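Local coordinates for protein intracellular exo-alpha-(1->5)-L-arabinofuranosidase (Bifidobacterium longum, PDB 2Y2W) that hydrolyses terminal alpha-(1->5)-linked L-arabinofuranose from arabinans and also acts on wheat arabinoxylan, as an intracellular family 51 glycosidase, at residues G77-P82 and D150-W155; Q94-L99 and I417-H422; K101-T106 and A408-V413. One frame throughout, in Å; residues are numbered along the deposited sequence.

Contact 1 of 3, residues G77-P82 and D150-W155; sequences GGIYEP and DDFYRW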
# COMPACT_ATOMS: atom_id res chain seq x y z
N GLY D 77 -9.33 23.99 -24.23
CA GLY D 77 -9.92 25.31 -24.43
C GLY D 77 -9.01 26.39 -23.86
O GLY D 77 -9.36 27.57 -23.87
N GLY D 78 -7.86 25.96 -23.36
CA GLY D 78 -6.86 26.87 -22.80
C GLY D 78 -5.60 26.86 -23.63
O GLY D 78 -5.46 27.65 -24.57
N ILE D 79 -4.68 25.96 -23.29
CA ILE D 79 -3.45 25.80 -24.06
C ILE D 79 -3.65 24.88 -25.27
O ILE D 79 -2.90 24.97 -26.24
CB ILE D 79 -2.27 25.31 -23.18
CG1 ILE D 79 -2.59 23.95 -22.55
CG2 ILE D 79 -1.92 26.35 -22.12
CD1 ILE D 79 -1.37 23.13 -22.18
N TYR D 80 -4.66 24.02 -25.20
CA TYR D 80 -4.92 23.05 -26.26
C TYR D 80 -6.32 23.24 -26.86
O TYR D 80 -7.33 23.13 -26.16
CB TYR D 80 -4.75 21.63 -25.73
CG TYR D 80 -4.90 20.53 -26.76
CD1 TYR D 80 -3.89 20.28 -27.69
CD2 TYR D 80 -6.05 19.74 -26.80
CE1 TYR D 80 -4.03 19.26 -28.63
CE2 TYR D 80 -6.20 18.73 -27.74
CZ TYR D 80 -5.18 18.49 -28.65
OH TYR D 80 -5.31 17.49 -29.58
N GLU D 81 -6.36 23.54 -28.16
CA GLU D 81 -7.61 23.72 -28.90
C GLU D 81 -7.32 23.59 -30.39
O GLU D 81 -7.05 24.58 -31.05
CB GLU D 81 -8.23 25.09 -28.58
CG GLU D 81 -9.73 25.19 -28.87
CD GLU D 81 -10.36 26.48 -28.36
OE1 GLU D 81 -9.84 27.07 -27.39
OE2 GLU D 81 -11.38 26.91 -28.94
N PRO D 82 -7.37 22.35 -30.92
CA PRO D 82 -6.94 22.03 -32.29
C PRO D 82 -7.70 22.77 -33.40
O PRO D 82 -7.14 23.01 -34.47
CB PRO D 82 -7.21 20.52 -32.41
CG PRO D 82 -7.26 20.03 -31.01
CD PRO D 82 -7.86 21.15 -30.22
N ASP D 150 3.72 13.48 -23.19
CA ASP D 150 4.26 13.60 -24.55
C ASP D 150 3.92 14.97 -25.13
O ASP D 150 4.79 15.66 -25.67
CB ASP D 150 3.69 12.51 -25.46
CG ASP D 150 4.30 11.13 -25.22
OD1 ASP D 150 5.39 11.03 -24.62
OD2 ASP D 150 3.68 10.13 -25.65
N ASP D 151 2.65 15.35 -25.01
CA ASP D 151 2.13 16.57 -25.61
C ASP D 151 2.54 17.82 -24.84
O ASP D 151 2.92 18.83 -25.44
CB ASP D 151 0.60 16.49 -25.74
CG ASP D 151 0.15 15.35 -26.63
OD1 ASP D 151 0.45 15.36 -27.84
OD2 ASP D 151 -0.52 14.43 -26.11
N PHE D 152 2.46 17.75 -23.51
CA PHE D 152 2.86 18.89 -22.68
C PHE D 152 4.35 19.18 -22.78
O PHE D 152 4.78 20.33 -22.63
CB PHE D 152 2.44 18.70 -21.21
CG PHE D 152 2.63 19.94 -20.38
CD1 PHE D 152 1.69 20.97 -20.43
CD2 PHE D 152 3.75 20.10 -19.58
CE1 PHE D 152 1.86 22.12 -19.67
CE2 PHE D 152 3.93 21.25 -18.83
CZ PHE D 152 2.99 22.26 -18.87
N TYR D 153 5.14 18.14 -23.04
CA TYR D 153 6.56 18.30 -23.35
C TYR D 153 6.74 19.16 -24.61
O TYR D 153 7.54 20.09 -24.62
CB TYR D 153 7.26 16.95 -23.54
CG TYR D 153 8.66 17.09 -24.10
CD1 TYR D 153 9.71 17.51 -23.29
CD2 TYR D 153 8.92 16.82 -25.44
CE1 TYR D 153 11.00 17.65 -23.80
CE2 TYR D 153 10.20 16.96 -25.96
CZ TYR D 153 11.23 17.37 -25.14
OH TYR D 153 12.50 17.52 -25.65
N ARG D 154 5.99 18.83 -25.65
CA ARG D 154 6.01 19.58 -26.90
C ARG D 154 5.57 21.02 -26.68
O ARG D 154 6.15 21.95 -27.25
CB ARG D 154 5.15 18.90 -27.97
CG ARG D 154 5.83 17.69 -28.61
CD ARG D 154 4.99 17.12 -29.75
NE ARG D 154 3.95 16.21 -29.27
CZ ARG D 154 4.06 14.88 -29.26
NH1 ARG D 154 5.17 14.30 -29.69
NH2 ARG D 154 3.06 14.14 -28.80
N TRP D 155 4.55 21.21 -25.83
CA TRP D 155 4.08 22.55 -25.48
C TRP D 155 5.18 23.34 -24.76
O TRP D 155 5.41 24.51 -25.07
CB TRP D 155 2.82 22.48 -24.62
CG TRP D 155 2.20 23.83 -24.37
CD1 TRP D 155 1.25 24.44 -25.13
CD2 TRP D 155 2.51 24.73 -23.31
NE1 TRP D 155 0.94 25.67 -24.60
CE2 TRP D 155 1.70 25.88 -23.48
CE3 TRP D 155 3.39 24.69 -22.22
CZ2 TRP D 155 1.74 26.97 -22.61
CZ3 TRP D 155 3.44 25.78 -21.35
CH2 TRP D 155 2.61 26.90 -21.55
O HOH W 1 -1.16 27.00 -26.32
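I79 and W155 bring the two backbones together, their CA atoms 8.3 Å apart, where the last turn of the short helix ending at I79 faces a turn of helix 149-159. The side chain of I79 does nearly all the touching on its side, and it crosses both aromatic partners at about a right angle. Its CD1 methyl sits over one face of the W155 indole, 4.1 Å from the centroid of the five-membered ring and only 5° off the normal, which is the geometry of a CH-pi contact. CB of I79 comes to 3.5 Å from W155 NE1, while the CG2 branch reaches further along the ring system to CZ2 at 3.7 Å. With chi1 at 60°, CG1 of I79 is set between its own N and carbonyl carbon, and this rotation carries CD1 over the pyrrole part of the indole and up to the edge of the F152 ring, 4.1 Å from F152 CD1. The indole N-H is satisfied in the ring plane: W155 NE1 donates to a water at 3.0 Å, and that water donates to I79 O at 2.7 Å, closing a bridge from the helix to the carbonyl at the end of its neighbour. A leucine in place of W155 would probably leave the I79 methyls without their aromatic face and this water without its indole donor. On the same helix, R154 NH2 makes a straight salt bridge (176°) to D151 OD1. F152 stacks on Y110, and W155 meets F92 edge-to-face. The contact thus joins the short helix 75-79, which lies between barrel strands 65-67 and 107-110, to helix 149-159, which precedes strand 162-167 of the (alpha/beta)8 barrel.

Contact 2 of 3, residues Q94-L99 and I417-H422; sequences QDVLDL and IMAEEH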
# COMPACT_ATOMS: atom_id res chain seq x y z
N GLN D 94 -1.71 29.47 -30.34
CA GLN D 94 -0.56 30.38 -30.41
C GLN D 94 -0.81 31.68 -29.66
O GLN D 94 0.11 32.23 -29.07
CB GLN D 94 -0.16 30.66 -31.87
CG GLN D 94 1.22 31.30 -32.04
CD GLN D 94 2.35 30.46 -31.44
OE1 GLN D 94 2.57 29.31 -31.83
NE2 GLN D 94 3.07 31.05 -30.49
N ASP D 95 -2.05 32.16 -29.68
CA ASP D 95 -2.40 33.40 -28.97
C ASP D 95 -2.18 33.26 -27.46
O ASP D 95 -1.76 34.21 -26.80
CB ASP D 95 -3.83 33.86 -29.29
CG ASP D 95 -4.90 32.81 -28.97
OD1 ASP D 95 -4.56 31.68 -28.56
OD2 ASP D 95 -6.10 33.14 -29.13
N VAL D 96 -2.43 32.06 -26.94
CA VAL D 96 -2.20 31.75 -25.54
C VAL D 96 -0.70 31.66 -25.27
O VAL D 96 -0.20 32.24 -24.30
CB VAL D 96 -2.94 30.44 -25.12
CG1 VAL D 96 -2.46 29.94 -23.76
CG2 VAL D 96 -4.44 30.68 -25.09
N LEU D 97 0.02 30.95 -26.15
CA LEU D 97 1.48 30.86 -26.08
C LEU D 97 2.16 32.23 -26.11
O LEU D 97 3.12 32.47 -25.37
CB LEU D 97 2.03 29.99 -27.22
CG LEU D 97 2.14 28.48 -27.00
CD1 LEU D 97 2.33 27.77 -28.34
CD2 LEU D 97 3.28 28.15 -26.05
N ASP D 98 1.67 33.13 -26.98
CA ASP D 98 2.18 34.49 -27.08
C ASP D 98 2.06 35.25 -25.76
O ASP D 98 2.98 35.96 -25.36
CB ASP D 98 1.48 35.27 -28.20
CG ASP D 98 1.89 34.81 -29.60
OD1 ASP D 98 2.96 34.18 -29.75
OD2 ASP D 98 1.13 35.08 -30.55
N LEU D 99 0.93 35.07 -25.08
CA LEU D 99 0.70 35.71 -23.78
C LEU D 99 1.48 35.06 -22.63
O LEU D 99 1.74 35.70 -21.62
CB LEU D 99 -0.80 35.75 -23.44
CG LEU D 99 -1.69 36.68 -24.27
CD1 LEU D 99 -3.14 36.58 -23.82
CD2 LEU D 99 -1.22 38.13 -24.20
N ILE D 417 -4.33 34.84 -17.82
CA ILE D 417 -4.71 34.69 -19.21
C ILE D 417 -6.05 33.98 -19.30
O ILE D 417 -6.20 32.85 -18.81
CB ILE D 417 -3.65 33.88 -20.00
CG1 ILE D 417 -2.25 34.48 -19.81
CG2 ILE D 417 -4.03 33.82 -21.48
CD1 ILE D 417 -1.12 33.55 -20.24
N MET D 418 -7.02 34.65 -19.90
CA MET D 418 -8.31 34.04 -20.20
C MET D 418 -8.40 33.79 -21.69
O MET D 418 -8.01 34.64 -22.49
CB MET D 418 -9.46 34.96 -19.75
CG MET D 418 -9.77 34.91 -18.26
SD MET D 418 -10.49 33.35 -17.71
CE MET D 418 -12.08 33.35 -18.56
N ALA D 419 -8.92 32.62 -22.07
CA ALA D 419 -9.04 32.24 -23.47
C ALA D 419 -10.46 31.77 -23.80
O ALA D 419 -10.94 30.79 -23.22
CB ALA D 419 -8.01 31.18 -23.82
N GLU D 420 -11.12 32.47 -24.71
CA GLU D 420 -12.50 32.16 -25.10
C GLU D 420 -12.59 31.16 -26.25
O GLU D 420 -11.70 31.08 -27.09
CB GLU D 420 -13.27 33.43 -25.45
CG GLU D 420 -14.02 34.06 -24.27
CD GLU D 420 -13.12 34.79 -23.29
OE1 GLU D 420 -11.99 35.15 -23.68
OE2 GLU D 420 -13.54 35.01 -22.13
N GLU D 421 -13.69 30.40 -26.27
CA GLU D 421 -13.94 29.38 -27.28
C GLU D 421 -13.91 29.98 -28.69
O GLU D 421 -14.65 30.92 -28.99
CB GLU D 421 -15.30 28.71 -27.05
CG GLU D 421 -15.48 28.03 -25.69
CD GLU D 421 -16.93 27.68 -25.39
OE1 GLU D 421 -17.76 27.66 -26.33
OE2 GLU D 421 -17.25 27.43 -24.21
N HIS D 422 -13.03 29.42 -29.53
CA HIS D 422 -12.89 29.81 -30.93
C HIS D 422 -12.68 31.32 -31.13
O HIS D 422 -12.93 31.87 -32.21
CB HIS D 422 -14.10 29.32 -31.74
CG HIS D 422 -13.75 28.81 -33.10
ND1 HIS D 422 -13.47 29.65 -34.16
CD2 HIS D 422 -13.65 27.55 -33.58
CE1 HIS D 422 -13.20 28.92 -35.23
NE2 HIS D 422 -13.31 27.64 -34.91
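L99 and I417 cross obliquely, I417 meeting L99 with both of its branches and L99 answering with CD1 and CB. CD1 of L99 lies against CG2 of I417 at 3.7 Å, and the ethyl arm of I417 passes beside the root of the leucine, with I417 CD1 3.9 Å from L99 CB. That arm is directed by chi1 of I417, which at -53° places CG1 anti to the carbonyl carbon; its terminal methyl then ends beside the main chain of the helix, 3.8 Å from L99 O. One turn earlier, V96 presents CG2 to the methyl of A419 at 3.8 Å, a single methyl-to-methyl contact. The CB atoms of I417 and A419 both point toward the helix and that of the intervening M418 points away, the alternation expected of an extended strand. Residues three apart on the helix thus match residues two apart on the strand, as the paired CA distances of 7.2 Å for V96 with A419 and for L99 with I417 confirm. The axes of helix 94-99 and strand 417-419 run antiparallel (174°), 9.5 Å apart at closest approach. Strand 417-419 pairs with strand 425-427, whose A425 and R427 also touch L99; L97, pointing away from this hairpin, packs on W155, K158 and A159 of helix 149-159, so helix 94-103 lies between hairpin and helix.

Contact 3 of 3, residues K101-T106 and A408-V413; sequences KELGVT and AQLVNV
L103 and V105, lying on either side of a glycine, close on the same methyl group, CD1 of L410. The path to them starts at K101 and E102 in the last turn of helix 94-103, whose side chains stay clear of the 408-413 loop. L103 then points its CB toward that loop. Its CG is anti to the backbone N (chi1 -169°), which extends CD2 to 4.1 Å from L410 CD1, and the two leucine side chains lie alongside one another, pointing opposite ways. G104 ends the helix in a Schellman motif: its phi is +81°, a value that favours glycine, and its N makes a weak bond to K101 O of 3.1 Å. The reversal sends the chain out of the helix, making the turn from helix 94-103 into barrel strand 107-110 of a TIM barrel, the (alpha/beta)8 fold of clan GH-A, to which family 51 belongs, while 408-413 follows the eighth strand, 402-408. V105 comes next, in extended conformation, and offers CG2 to L410 CD1 at 3.9 Å, its side chain running at a slant to the leucine. L410 answers with a chi1 of -169°, a torsion that helps carry CD1 to both aliphatic partners although its CB leaves the backbone at an angle to them. S66 of strand 65-67 touches both V105 and L410, and L103 is packed also against P416, I417, F431 and F434. T106, at the end of the segment, shares a backbone bond with E162 at the start of strand 162-167. Just before L410, across a cis peptide from A408, stands Q409, which by similarity binds alpha-L-arabinofuranose and matters for substrate recognition; its NE2 makes a weak hydrogen bond with E69.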
# COMPACT_ATOMS: atom_id res chain seq x y z
N LYS D 101 4.61 33.87 -23.09
CA LYS D 101 5.89 34.54 -23.32
C LYS D 101 5.87 35.94 -22.73
O LYS D 101 6.78 36.32 -22.00
CB LYS D 101 6.19 34.58 -24.83
CG LYS D 101 7.51 35.28 -25.22
CD LYS D 101 8.73 34.40 -24.97
CE LYS D 101 10.01 35.08 -25.42
NZ LYS D 101 10.48 36.14 -24.47
N GLU D 102 4.81 36.70 -23.04
CA GLU D 102 4.64 38.06 -22.53
C GLU D 102 4.53 38.10 -21.01
O GLU D 102 4.92 39.09 -20.38
CB GLU D 102 3.40 38.71 -23.16
CG GLU D 102 3.34 40.22 -23.00
CD GLU D 102 2.08 40.84 -23.59
OE1 GLU D 102 1.73 40.52 -24.75
OE2 GLU D 102 1.45 41.65 -22.88
N LEU D 103 4.01 37.03 -20.42
CA LEU D 103 3.86 36.93 -18.98
C LEU D 103 5.19 36.64 -18.27
O LEU D 103 5.37 37.01 -17.11
CB LEU D 103 2.81 35.87 -18.61
CG LEU D 103 2.30 35.76 -17.17
CD1 LEU D 103 1.70 37.08 -16.67
CD2 LEU D 103 1.28 34.64 -17.07
N GLY D 104 6.11 35.99 -18.98
CA GLY D 104 7.44 35.72 -18.44
C GLY D 104 7.50 34.52 -17.52
O GLY D 104 8.30 34.49 -16.58
N VAL D 105 6.66 33.52 -17.78
CA VAL D 105 6.68 32.26 -17.05
C VAL D 105 7.89 31.44 -17.49
O VAL D 105 8.16 31.31 -18.68
CB VAL D 105 5.37 31.44 -17.27
CG1 VAL D 105 5.36 30.17 -16.42
CG2 VAL D 105 4.14 32.29 -16.96
N THR D 106 8.62 30.90 -16.51
CA THR D 106 9.86 30.16 -16.77
C THR D 106 9.72 28.66 -16.56
O THR D 106 10.43 27.87 -17.17
CB THR D 106 10.99 30.64 -15.85
OG1 THR D 106 10.56 30.54 -14.49
CG2 THR D 106 11.37 32.09 -16.16
N ALA D 408 -1.05 29.78 -9.55
CA ALA D 408 -2.14 28.93 -10.01
C ALA D 408 -3.34 29.77 -10.44
O ALA D 408 -3.84 30.58 -9.65
CB ALA D 408 -2.54 27.96 -8.90
N GLN D 409 -3.81 29.61 -11.68
CA GLN D 409 -3.19 28.76 -12.70
C GLN D 409 -2.90 29.58 -13.97
O GLN D 409 -3.11 30.79 -13.98
CB GLN D 409 -4.06 27.53 -12.99
CG GLN D 409 -3.93 26.43 -11.94
CD GLN D 409 -4.82 25.23 -12.20
OE1 GLN D 409 -5.13 24.90 -13.34
NE2 GLN D 409 -5.22 24.55 -11.13
N LEU D 410 -2.44 28.92 -15.02
CA LEU D 410 -1.94 29.63 -16.21
C LEU D 410 -3.03 30.20 -17.13
O LEU D 410 -2.95 31.36 -17.53
CB LEU D 410 -0.96 28.76 -17.00
CG LEU D 410 -0.16 29.46 -18.11
CD1 LEU D 410 0.72 30.59 -17.56
CD2 LEU D 410 0.68 28.45 -18.88
N VAL D 411 -4.02 29.38 -17.47
CA VAL D 411 -5.06 29.79 -18.43
C VAL D 411 -6.47 29.42 -17.95
O VAL D 411 -6.70 28.29 -17.50
CB VAL D 411 -4.80 29.20 -19.84
CG1 VAL D 411 -5.74 29.82 -20.87
CG2 VAL D 411 -3.36 29.42 -20.27
N ASN D 412 -7.39 30.38 -18.05
CA ASN D 412 -8.82 30.21 -17.75
C ASN D 412 -9.17 29.96 -16.28
O ASN D 412 -10.05 30.62 -15.73
CB ASN D 412 -9.47 29.14 -18.65
CG ASN D 412 -9.68 29.63 -20.07
OD1 ASN D 412 -9.75 30.83 -20.34
ND2 ASN D 412 -9.80 28.68 -21.00
N VAL D 413 -8.49 29.00 -15.67
CA VAL D 413 -8.70 28.63 -14.28
C VAL D 413 -7.87 29.55 -13.40
O VAL D 413 -6.64 29.54 -13.48
CB VAL D 413 -8.30 27.15 -14.04
CG1 VAL D 413 -8.47 26.77 -12.58
CG2 VAL D 413 -9.12 26.22 -14.93

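Helix 94-103 serves contacts 2 and 3, whose centres are about 10 Å apart, and the centre of contact 1 is about 12 Å from that of contact 2 and about 14 Å from that of contact 3. N412 ties the two later segments together: its OD1 is 2.6 Å from A419 N and its N is 2.8 Å from I417 O, both probable hydrogen bonds. Contact 1 joins this cluster through packing, with W155 CH2 3.6 Å from L410 CD2 and G78 O 3.3 Å from V96 CG2. Q409, inferred by similarity to bind the sugar, belongs to contact 3 through segment 408-413, and the side chains of I79 in contact 1 and I417 in contact 2 each come within about 9 Å of its side chain.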